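Local coordinates for protein glycosyltransferase (Rickettsia africae, PDB 7MI0) that probably transfers sugar units from an activated donor to an acceptor, as a GT-B-fold glycosyltransferase of the GT4 type, at residues L128-N136 against V155-L166; M221-V231 against H253-I264. All blocks are in the same frame, centred on the assembly; numbering follows the deposited sequence.

Contact 1: L128-N136 against V155-L166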
loop_
_atom_site.group_PDB
_atom_site.type_symbol
_atom_site.label_atom_id
_atom_site.label_comp_id
_atom_site.label_asym_id
_atom_site.label_seq_id
_atom_site.Cartn_x
_atom_site.Cartn_y
_atom_site.Cartn_z
ATOM N N LEU A 128 4.181 -17.434 -10.002
ATOM C CA LEU A 128 3.843 -16.028 -10.181
ATOM C C LEU A 128 4.508 -15.206 -9.090
ATOM O O LEU A 128 4.417 -15.552 -7.909
ATOM C CB LEU A 128 2.328 -15.806 -10.152
ATOM C CG LEU A 128 1.902 -14.344 -10.321
ATOM C CD1 LEU A 128 2.490 -13.761 -11.600
ATOM C CD2 LEU A 128 0.386 -14.200 -10.306
ATOM N N THR A 129 5.160 -14.114 -9.490
ATOM C CA THR A 129 5.806 -13.182 -8.573
ATOM C C THR A 129 5.131 -11.820 -8.667
ATOM O O THR A 129 4.895 -11.314 -9.773
ATOM C CB THR A 129 7.296 -13.038 -8.895
ATOM O OG1 THR A 129 7.903 -14.332 -8.949
ATOM C CG2 THR A 129 8.001 -12.187 -7.839
ATOM N N THR A 130 4.829 -11.229 -7.513
ATOM C CA THR A 130 4.406 -9.838 -7.422
ATOM C C THR A 130 5.459 -9.062 -6.646
ATOM O O THR A 130 5.872 -9.486 -5.562
ATOM C CB THR A 130 3.043 -9.699 -6.733
ATOM O OG1 THR A 130 2.059 -10.458 -7.446
ATOM C CG2 THR A 130 2.614 -8.237 -6.696
ATOM N N PHE A 131 5.893 -7.934 -7.205
ATOM C CA PHE A 131 6.867 -7.052 -6.568
ATOM C C PHE A 131 6.110 -5.900 -5.915
ATOM O O PHE A 131 5.575 -5.031 -6.609
ATOM C CB PHE A 131 7.884 -6.542 -7.589
ATOM C CG PHE A 131 8.696 -7.640 -8.247
ATOM C CD1 PHE A 131 8.243 -8.264 -9.402
ATOM C CD2 PHE A 131 9.907 -8.046 -7.707
ATOM C CE1 PHE A 131 8.984 -9.275 -10.000
ATOM C CE2 PHE A 131 10.648 -9.046 -8.305
ATOM C CZ PHE A 131 10.187 -9.664 -9.449
ATOM N N HIS A 132 6.047 -5.903 -4.584
ATOM C CA HIS A 132 5.373 -4.848 -3.831
ATOM C C HIS A 132 6.284 -3.664 -3.532
ATOM O O HIS A 132 5.897 -2.772 -2.769
ATOM C CB HIS A 132 4.819 -5.397 -2.512
ATOM C CG HIS A 132 3.704 -6.379 -2.681
ATOM N ND1 HIS A 132 2.414 -6.116 -2.278
ATOM C CD2 HIS A 132 3.688 -7.629 -3.200
ATOM C CE1 HIS A 132 1.650 -7.160 -2.544
ATOM N NE2 HIS A 132 2.398 -8.092 -3.105
ATOM N N GLY A 133 7.486 -3.641 -4.090
ATOM C CA GLY A 133 8.394 -2.557 -3.780
ATOM C C GLY A 133 9.620 -2.638 -4.656
ATOM O O GLY A 133 9.763 -3.542 -5.482
ATOM N N VAL A 134 10.510 -1.672 -4.452
ATOM C CA VAL A 134 11.751 -1.564 -5.208
ATOM C C VAL A 134 12.869 -2.122 -4.335
ATOM O O VAL A 134 13.326 -1.466 -3.396
ATOM C CB VAL A 134 12.028 -0.119 -5.626
ATOM C CG1 VAL A 134 13.373 -0.026 -6.319
ATOM C CG2 VAL A 134 10.910 0.389 -6.527
ATOM N N TYR A 135 13.296 -3.347 -4.628
ATOM C CA TYR A 135 14.473 -3.943 -4.020
ATOM C C TYR A 135 15.460 -4.282 -5.124
ATOM O O TYR A 135 15.092 -4.398 -6.295
ATOM C CB TYR A 135 14.134 -5.204 -3.216
ATOM C CG TYR A 135 12.665 -5.567 -3.190
ATOM C CD1 TYR A 135 11.793 -4.948 -2.298
ATOM C CD2 TYR A 135 12.153 -6.543 -4.040
ATOM C CE1 TYR A 135 10.445 -5.281 -2.259
ATOM C CE2 TYR A 135 10.808 -6.887 -4.008
ATOM C CZ TYR A 135 9.956 -6.252 -3.116
ATOM O OH TYR A 135 8.613 -6.596 -3.084
ATOM N N ASN A 136 16.724 -4.430 -4.749
ATOM C CA ASN A 136 17.772 -4.703 -5.716
ATOM C C ASN A 136 18.212 -6.157 -5.640
ATOM O O ASN A 136 18.173 -6.785 -4.578
ATOM C CB ASN A 136 18.980 -3.789 -5.506
ATOM C CG ASN A 136 19.324 -3.008 -6.751
ATOM O OD1 ASN A 136 18.720 -1.969 -7.022
ATOM N ND2 ASN A 136 20.280 -3.515 -7.535
ATOM N N VAL A 155 5.351 -11.659 -14.204
ATOM C CA VAL A 155 5.553 -10.988 -12.931
ATOM C C VAL A 155 4.556 -9.843 -12.838
ATOM O O VAL A 155 4.093 -9.309 -13.848
ATOM C CB VAL A 155 6.993 -10.463 -12.764
ATOM C CG1 VAL A 155 7.975 -11.624 -12.620
ATOM C CG2 VAL A 155 7.364 -9.577 -13.950
ATOM N N VAL A 156 4.226 -9.465 -11.605
ATOM C CA VAL A 156 3.268 -8.394 -11.344
ATOM C C VAL A 156 3.979 -7.267 -10.609
ATOM O O VAL A 156 4.662 -7.505 -9.608
ATOM C CB VAL A 156 2.053 -8.894 -10.538
ATOM C CG1 VAL A 156 1.237 -7.732 -10.031
ATOM C CG2 VAL A 156 1.187 -9.796 -11.389
ATOM N N ALA A 157 3.818 -6.047 -11.109
ATOM C CA ALA A 157 4.267 -4.845 -10.428
ATOM C C ALA A 157 3.056 -4.093 -9.888
ATOM O O ALA A 157 2.067 -3.899 -10.602
ATOM C CB ALA A 157 5.073 -3.946 -11.370
ATOM N N VAL A 158 3.136 -3.679 -8.619
ATOM C CA VAL A 158 2.032 -2.974 -7.970
ATOM C C VAL A 158 1.911 -1.531 -8.421
ATOM O O VAL A 158 0.992 -0.832 -7.971
ATOM C CB VAL A 158 2.168 -2.957 -6.436
ATOM C CG1 VAL A 158 2.310 -4.367 -5.881
ATOM C CG2 VAL A 158 3.342 -2.083 -6.028
ATOM N N SER A 159 2.809 -1.056 -9.282
ATOM C CA SER A 159 2.726 0.296 -9.820
ATOM C C SER A 159 3.575 0.370 -11.078
ATOM O O SER A 159 4.356 -0.535 -11.380
ATOM C CB SER A 159 3.176 1.338 -8.789
ATOM O OG SER A 159 4.518 1.128 -8.370
ATOM N N ASN A 160 3.413 1.464 -11.818
ATOM C CA ASN A 160 4.305 1.683 -12.949
ATOM C C ASN A 160 5.691 2.093 -12.491
ATOM O O ASN A 160 6.660 1.892 -13.228
ATOM C CB ASN A 160 3.736 2.734 -13.898
ATOM C CG ASN A 160 2.657 2.172 -14.805
ATOM O OD1 ASN A 160 2.951 1.528 -15.818
ATOM N ND2 ASN A 160 1.398 2.416 -14.448
ATOM N N PHE A 161 5.801 2.661 -11.294
ATOM C CA PHE A 161 7.108 2.965 -10.730
ATOM C C PHE A 161 7.905 1.686 -10.489
ATOM O O PHE A 161 9.099 1.620 -10.802
ATOM C CB PHE A 161 6.911 3.765 -9.444
ATOM C CG PHE A 161 8.166 4.049 -8.691
ATOM C CD1 PHE A 161 9.082 4.966 -9.163
ATOM C CD2 PHE A 161 8.403 3.435 -7.473
ATOM C CE1 PHE A 161 10.229 5.242 -8.450
ATOM C CE2 PHE A 161 9.546 3.710 -6.754
ATOM C CZ PHE A 161 10.459 4.617 -7.245
ATOM N N VAL A 162 7.253 0.648 -9.964
ATOM C CA VAL A 162 7.933 -0.630 -9.777
ATOM C C VAL A 162 8.218 -1.290 -11.123
ATOM O O VAL A 162 9.278 -1.897 -11.317
ATOM C CB VAL A 162 7.102 -1.544 -8.855
ATOM C CG1 VAL A 162 7.630 -2.967 -8.879
ATOM C CG2 VAL A 162 7.112 -1.006 -7.432
ATOM N N LYS A 163 7.284 -1.181 -12.074
ATOM C CA LYS A 163 7.501 -1.769 -13.394
ATOM C C LYS A 163 8.729 -1.171 -14.065
ATOM O O LYS A 163 9.506 -1.888 -14.707
ATOM C CB LYS A 163 6.266 -1.571 -14.273
ATOM C CG LYS A 163 6.424 -2.058 -15.711
ATOM C CD LYS A 163 5.407 -1.391 -16.631
ATOM C CE LYS A 163 5.570 -1.817 -18.085
ATOM N NZ LYS A 163 5.026 -3.176 -18.349
ATOM N N GLN A 164 8.919 0.144 -13.927
ATOM C CA GLN A 164 10.110 0.782 -14.481
ATOM C C GLN A 164 11.380 0.202 -13.875
ATOM O O GLN A 164 12.338 -0.093 -14.595
ATOM C CB GLN A 164 10.048 2.292 -14.259
ATOM C CG GLN A 164 9.141 2.994 -15.243
ATOM C CD GLN A 164 9.522 2.694 -16.677
ATOM O OE1 GLN A 164 10.689 2.817 -17.060
ATOM N NE2 GLN A 164 8.542 2.283 -17.477
ATOM N N HIS A 165 11.401 0.025 -12.552
ATOM C CA HIS A 165 12.532 -0.619 -11.892
ATOM C C HIS A 165 12.799 -2.002 -12.480
ATOM O O HIS A 165 13.943 -2.345 -12.800
ATOM C CB HIS A 165 12.256 -0.704 -10.391
ATOM C CG HIS A 165 13.351 -1.348 -9.602
ATOM N ND1 HIS A 165 14.617 -0.813 -9.509
ATOM C CD2 HIS A 165 13.365 -2.479 -8.856
ATOM C CE1 HIS A 165 15.365 -1.588 -8.745
ATOM N NE2 HIS A 165 14.630 -2.606 -8.337
ATOM N N LEU A 166 11.747 -2.807 -12.641
ATOM C CA LEU A 166 11.912 -4.141 -13.207
ATOM C C LEU A 166 12.436 -4.088 -14.635
ATOM O O LEU A 166 13.096 -5.031 -15.088
ATOM C CB LEU A 166 10.586 -4.893 -13.163
ATOM C CG LEU A 166 9.964 -5.009 -11.776
ATOM C CD1 LEU A 166 8.643 -5.751 -11.859
ATOM C CD2 LEU A 166 10.926 -5.693 -10.808
#
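Phe131 and Val156 join neighbouring parallel strands of the N-terminal Rossmann-like domain, the two strands of a beta-alpha-beta unit whose helix is 139-149. The amide of Phe131 hydrogen-bonds to Val156 O, 2.7 Å from N to O, and Val156 N to Thr129 O.

The Phe131 side chain ties strand 128-131 to helix 160-166. Its CB rests 3.8 Å from Val162 CG1. With CG turned anti to the carbonyl carbon (chi1 -61°), the ring reaches the helix: Phe131 CD1 lies 3.5 Å from Leu166 CD1, while Leu166 CD2 sits over the ring centre in a CH-pi contact. Thr129 CG2 lies over the opposite face, toward the rim. Further out, Phe131 CE1 meets Val155 CB at the ring's edge, 3.6 Å away, so aliphatic groups bound both faces and one edge.

Beyond the strand, the loop packs on the helix's first turns. Val134 CG2 touches Phe161 CE2, and Val134 CG1 stands over the face of the His165 imidazole. That ring's NE2 donates to Tyr135 O, which has a second hydrogen-bond partner in Tyr170 OH; Tyr135 O lies close to the imidazole plane, 2.8 Å from His165 NE2, with the nitrogen well above the carbonyl plane.

Contact 2: M221-V231 against H253-I264; sequences MTSWKGHLVLV and HPNFTNRVKELI
Phe256 faces the backbone of Thr222 and Ser223, holding the loop that leads into helix 227-231 against helix 254-264. These two helices of the C-terminal Rossmann-like domain run almost parallel, 4° apart, with axes 10.2 Å from each other. Ser223 CA lies over one face of the Phe256 ring as a CH-pi contact, 3.6 Å from the centroid. Val260 CG2 covers the opposite face toward the rim, and Leu228, pointing opposite to Phe256, puts CD1 at the ring's edge, 3.8 Å from Phe256 CE1.

Met221 bends at chi2 (64°) and again at chi3, which carries its methyl round to meet Val260 tip to tip, Met221 CE to Val260 CB 3.6 Å. The sulfur makes an oblique Met-aromatic contact with Phe256 and lies over a face of the His227 ring. At the N-terminal end of helix 254-264, where His253 is the N-cap residue, Thr222 and His253 run side by side.

Farther along, Leu228 CD2 meets Val260 CG2 and Leu263 CD2, each at 3.7 Å. Val231 slides past Leu263 and crosses Ile264 at about a right angle. Beneath this apolar seam, Met221, Val260 and Ile264 touch strand 273-276; His227, Leu230 and Val231 reach strand 243-247, and Leu230 also meets Leu345 and Ile349 of helix 342-355.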
loop_
_atom_site.group_PDB
_atom_site.type_symbol
_atom_site.label_atom_id
_atom_site.label_comp_id
_atom_site.label_asym_id
_atom_site.label_seq_id
_atom_site.Cartn_x
_atom_site.Cartn_y
_atom_site.Cartn_z
ATOM N N MET A 221 5.278 7.014 11.702
ATOM C CA MET A 221 6.243 7.981 12.224
ATOM C C MET A 221 7.660 7.461 11.981
ATOM O O MET A 221 8.326 6.919 12.866
ATOM C CB MET A 221 5.992 8.244 13.702
ATOM C CG MET A 221 6.637 9.500 14.221
ATOM S SD MET A 221 5.954 10.956 13.433
ATOM C CE MET A 221 5.941 12.086 14.817
ATOM N N THR A 222 8.127 7.635 10.744
ATOM C CA THR A 222 9.508 7.357 10.378
ATOM C C THR A 222 10.070 8.546 9.604
ATOM O O THR A 222 9.326 9.383 9.086
ATOM C CB THR A 222 9.631 6.056 9.564
ATOM O OG1 THR A 222 11.015 5.759 9.330
ATOM C CG2 THR A 222 8.904 6.171 8.237
ATOM N N SER A 223 11.404 8.616 9.532
ATOM C CA SER A 223 12.061 9.842 9.079
ATOM C C SER A 223 11.728 10.166 7.628
ATOM O O SER A 223 11.445 11.323 7.295
ATOM C CB SER A 223 13.576 9.734 9.267
ATOM O OG SER A 223 14.113 8.666 8.505
ATOM N N TRP A 224 11.750 9.167 6.751
ATOM C CA TRP A 224 11.558 9.427 5.330
ATOM C C TRP A 224 10.107 9.718 4.957
ATOM O O TRP A 224 9.824 9.953 3.775
ATOM C CB TRP A 224 12.086 8.248 4.509
ATOM C CG TRP A 224 11.459 6.931 4.850
ATOM C CD1 TRP A 224 11.850 6.063 5.831
ATOM C CD2 TRP A 224 10.337 6.323 4.199
ATOM N NE1 TRP A 224 11.035 4.956 5.833
ATOM C CE2 TRP A 224 10.097 5.091 4.842
ATOM C CE3 TRP A 224 9.507 6.702 3.138
ATOM C CZ2 TRP A 224 9.065 4.237 4.459
ATOM C CZ3 TRP A 224 8.479 5.852 2.758
ATOM C CH2 TRP A 224 8.269 4.633 3.417
ATOM N N LYS A 225 9.184 9.724 5.922
ATOM C CA LYS A 225 7.796 10.059 5.628
ATOM C C LYS A 225 7.573 11.553 5.431
ATOM O O LYS A 225 6.571 11.935 4.820
ATOM C CB LYS A 225 6.875 9.549 6.736
ATOM C CG LYS A 225 6.499 8.082 6.615
ATOM C CD LYS A 225 5.756 7.774 5.331
ATOM C CE LYS A 225 5.325 6.323 5.297
ATOM N NZ LYS A 225 4.650 5.971 4.025
ATOM N N GLY A 226 8.462 12.401 5.943
ATOM C CA GLY A 226 8.385 13.827 5.702
ATOM C C GLY A 226 7.747 14.662 6.793
ATOM O O GLY A 226 7.455 15.841 6.550
ATOM N N HIS A 227 7.528 14.098 7.983
ATOM C CA HIS A 227 6.934 14.861 9.077
ATOM C C HIS A 227 7.680 16.166 9.318
ATOM O O HIS A 227 7.059 17.222 9.476
ATOM C CB HIS A 227 6.911 14.017 10.353
ATOM C CG HIS A 227 5.963 12.860 10.294
ATOM N ND1 HIS A 227 6.249 11.696 9.616
ATOM C CD2 HIS A 227 4.727 12.693 10.823
ATOM C CE1 HIS A 227 5.234 10.858 9.732
ATOM N NE2 HIS A 227 4.298 11.439 10.459
ATOM N N LEU A 228 9.015 16.115 9.336
ATOM C CA LEU A 228 9.796 17.323 9.591
ATOM C C LEU A 228 9.535 18.391 8.533
ATOM O O LEU A 228 9.456 19.584 8.854
ATOM C CB LEU A 228 11.282 16.977 9.654
ATOM C CG LEU A 228 11.710 16.009 10.759
ATOM C CD1 LEU A 228 13.180 15.643 10.613
ATOM C CD2 LEU A 228 11.434 16.612 12.130
ATOM N N VAL A 229 9.386 17.981 7.268
ATOM C CA VAL A 229 9.142 18.945 6.196
ATOM C C VAL A 229 7.778 19.599 6.364
ATOM O O VAL A 229 7.625 20.808 6.149
ATOM C CB VAL A 229 9.275 18.268 4.819
ATOM C CG1 VAL A 229 9.066 19.288 3.705
ATOM C CG2 VAL A 229 10.628 17.592 4.682
ATOM N N LEU A 230 6.767 18.816 6.750
ATOM C CA LEU A 230 5.437 19.377 6.964
ATOM C C LEU A 230 5.423 20.344 8.143
ATOM O O LEU A 230 4.740 21.374 8.097
ATOM C CB LEU A 230 4.419 18.253 7.174
ATOM C CG LEU A 230 2.987 18.670 7.534
ATOM C CD1 LEU A 230 2.410 19.609 6.487
ATOM C CD2 LEU A 230 2.095 17.451 7.704
ATOM N N VAL A 231 6.172 20.034 9.206
ATOM C CA VAL A 231 6.199 20.924 10.363
ATOM C C VAL A 231 6.865 22.246 10.004
ATOM O O VAL A 231 6.383 23.322 10.380
ATOM C CB VAL A 231 6.888 20.238 11.554
ATOM C CG1 VAL A 231 7.077 21.227 12.708
ATOM C CG2 VAL A 231 6.069 19.040 12.007
ATOM N N HIS A 253 9.953 3.447 15.311
ATOM C CA HIS A 253 10.994 4.472 15.324
ATOM C C HIS A 253 10.621 5.518 16.367
ATOM O O HIS A 253 10.308 6.667 16.035
ATOM C CB HIS A 253 11.169 5.092 13.937
ATOM C CG HIS A 253 11.516 4.097 12.872
ATOM N ND1 HIS A 253 12.733 3.449 12.825
ATOM C CD2 HIS A 253 10.806 3.637 11.813
ATOM C CE1 HIS A 253 12.756 2.633 11.786
ATOM N NE2 HIS A 253 11.600 2.730 11.154
ATOM N N PRO A 254 10.649 5.147 17.651
ATOM C CA PRO A 254 10.207 6.090 18.689
ATOM C C PRO A 254 11.160 7.250 18.882
ATOM O O PRO A 254 10.712 8.351 19.225
ATOM C CB PRO A 254 10.135 5.211 19.943
ATOM C CG PRO A 254 11.209 4.193 19.721
ATOM C CD PRO A 254 11.244 3.929 18.230
ATOM N N ASN A 255 12.463 7.022 18.690
ATOM C CA ASN A 255 13.445 8.099 18.758
ATOM C C ASN A 255 13.049 9.266 17.864
ATOM O O ASN A 255 13.130 10.431 18.269
ATOM C CB ASN A 255 14.822 7.556 18.361
ATOM C CG ASN A 255 14.768 6.659 17.122
ATOM O OD1 ASN A 255 13.889 5.801 16.993
ATOM N ND2 ASN A 255 15.708 6.859 16.207
ATOM N N PHE A 256 12.591 8.964 16.647
ATOM C CA PHE A 256 12.195 10.001 15.700
ATOM C C PHE A 256 10.934 10.733 16.151
ATOM O O PHE A 256 10.788 11.932 15.881
ATOM C CB PHE A 256 11.996 9.368 14.319
ATOM C CG PHE A 256 11.541 10.330 13.259
ATOM C CD1 PHE A 256 12.395 11.309 12.777
ATOM C CD2 PHE A 256 10.265 10.237 12.725
ATOM C CE1 PHE A 256 11.980 12.188 11.798
ATOM C CE2 PHE A 256 9.844 11.113 11.745
ATOM C CZ PHE A 256 10.701 12.090 11.283
ATOM N N THR A 257 10.021 10.040 16.837
ATOM C CA THR A 257 8.774 10.669 17.266
ATOM C C THR A 257 9.040 11.796 18.256
ATOM O O THR A 257 8.484 12.893 18.131
ATOM C CB THR A 257 7.839 9.627 17.884
ATOM O OG1 THR A 257 7.627 8.554 16.957
ATOM C CG2 THR A 257 6.499 10.259 18.235
ATOM N N ASN A 258 9.885 11.537 19.258
ATOM C CA ASN A 258 10.242 12.586 20.205
ATOM C C ASN A 258 10.941 13.743 19.505
ATOM O O ASN A 258 10.798 14.900 19.920
ATOM C CB ASN A 258 11.127 12.016 21.315
ATOM N N ARG A 259 11.686 13.453 18.437
ATOM C CA ARG A 259 12.349 14.507 17.676
ATOM C C ARG A 259 11.331 15.441 17.034
ATOM O O ARG A 259 11.466 16.668 17.102
ATOM C CB ARG A 259 13.256 13.882 16.614
ATOM C CG ARG A 259 14.057 14.874 15.784
ATOM C CD ARG A 259 14.810 14.147 14.682
ATOM N NE ARG A 259 15.509 12.974 15.196
ATOM C CZ ARG A 259 15.957 11.977 14.445
ATOM N NH1 ARG A 259 15.797 11.974 13.131
ATOM N NH2 ARG A 259 16.577 10.953 15.027
ATOM N N VAL A 260 10.303 14.871 16.403
ATOM C CA VAL A 260 9.281 15.688 15.758
ATOM C C VAL A 260 8.512 16.494 16.796
ATOM O O VAL A 260 8.373 17.716 16.673
ATOM C CB VAL A 260 8.342 14.807 14.918
ATOM C CG1 VAL A 260 7.141 15.612 14.446
ATOM C CG2 VAL A 260 9.090 14.218 13.736
ATOM N N LYS A 261 8.011 15.821 17.840
ATOM C CA LYS A 261 7.255 16.510 18.884
ATOM C C LYS A 261 8.032 17.685 19.453
ATOM O O LYS A 261 7.435 18.699 19.835
ATOM C CB LYS A 261 6.883 15.531 20.000
ATOM N N GLU A 262 9.363 17.576 19.500
ATOM C CA GLU A 262 10.190 18.684 19.965
ATOM C C GLU A 262 10.199 19.828 18.957
ATOM O O GLU A 262 10.058 20.997 19.338
ATOM C CB GLU A 262 11.615 18.199 20.242
ATOM N N LEU A 263 10.361 19.516 17.669
ATOM C CA LEU A 263 10.367 20.568 16.657
ATOM C C LEU A 263 9.044 21.320 16.646
ATOM O O LEU A 263 9.022 22.551 16.527
ATOM C CB LEU A 263 10.665 19.976 15.279
ATOM C CG LEU A 263 10.755 20.964 14.111
ATOM C CD1 LEU A 263 11.697 22.101 14.436
ATOM C CD2 LEU A 263 11.210 20.250 12.854
ATOM N N ILE A 264 7.930 20.595 16.776
ATOM C CA ILE A 264 6.634 21.245 16.938
ATOM C C ILE A 264 6.650 22.150 18.165
ATOM O O ILE A 264 6.111 23.264 18.145
ATOM C CB ILE A 264 5.515 20.189 17.020
ATOM C CG1 ILE A 264 5.522 19.307 15.773
ATOM C CG2 ILE A 264 4.156 20.845 17.177
ATOM C CD1 ILE A 264 4.546 18.155 15.833
#

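How the contacts relate
The two contacts occupy different domains of the GT-B fold and follow in series along the chain, contact 1 closing before contact 2 opens. Their centres are 29 Å apart and their nearest atoms about 10 Å, without touching. Contact 1 belongs to the seven-stranded parallel sheet of the first domain, contact 2 to helices packed on the six-stranded parallel sheet of the second. Between the domains, the amides of Asn160 and Phe161 hydrogen-bond to the Glu326 carboxylate, and Ser159 OG to Ala301 O, so the start of helix 160-168 meets the second domain directly. In GT-B enzymes generally, the active site lies in the cleft between such domains, and this protein probably follows suit.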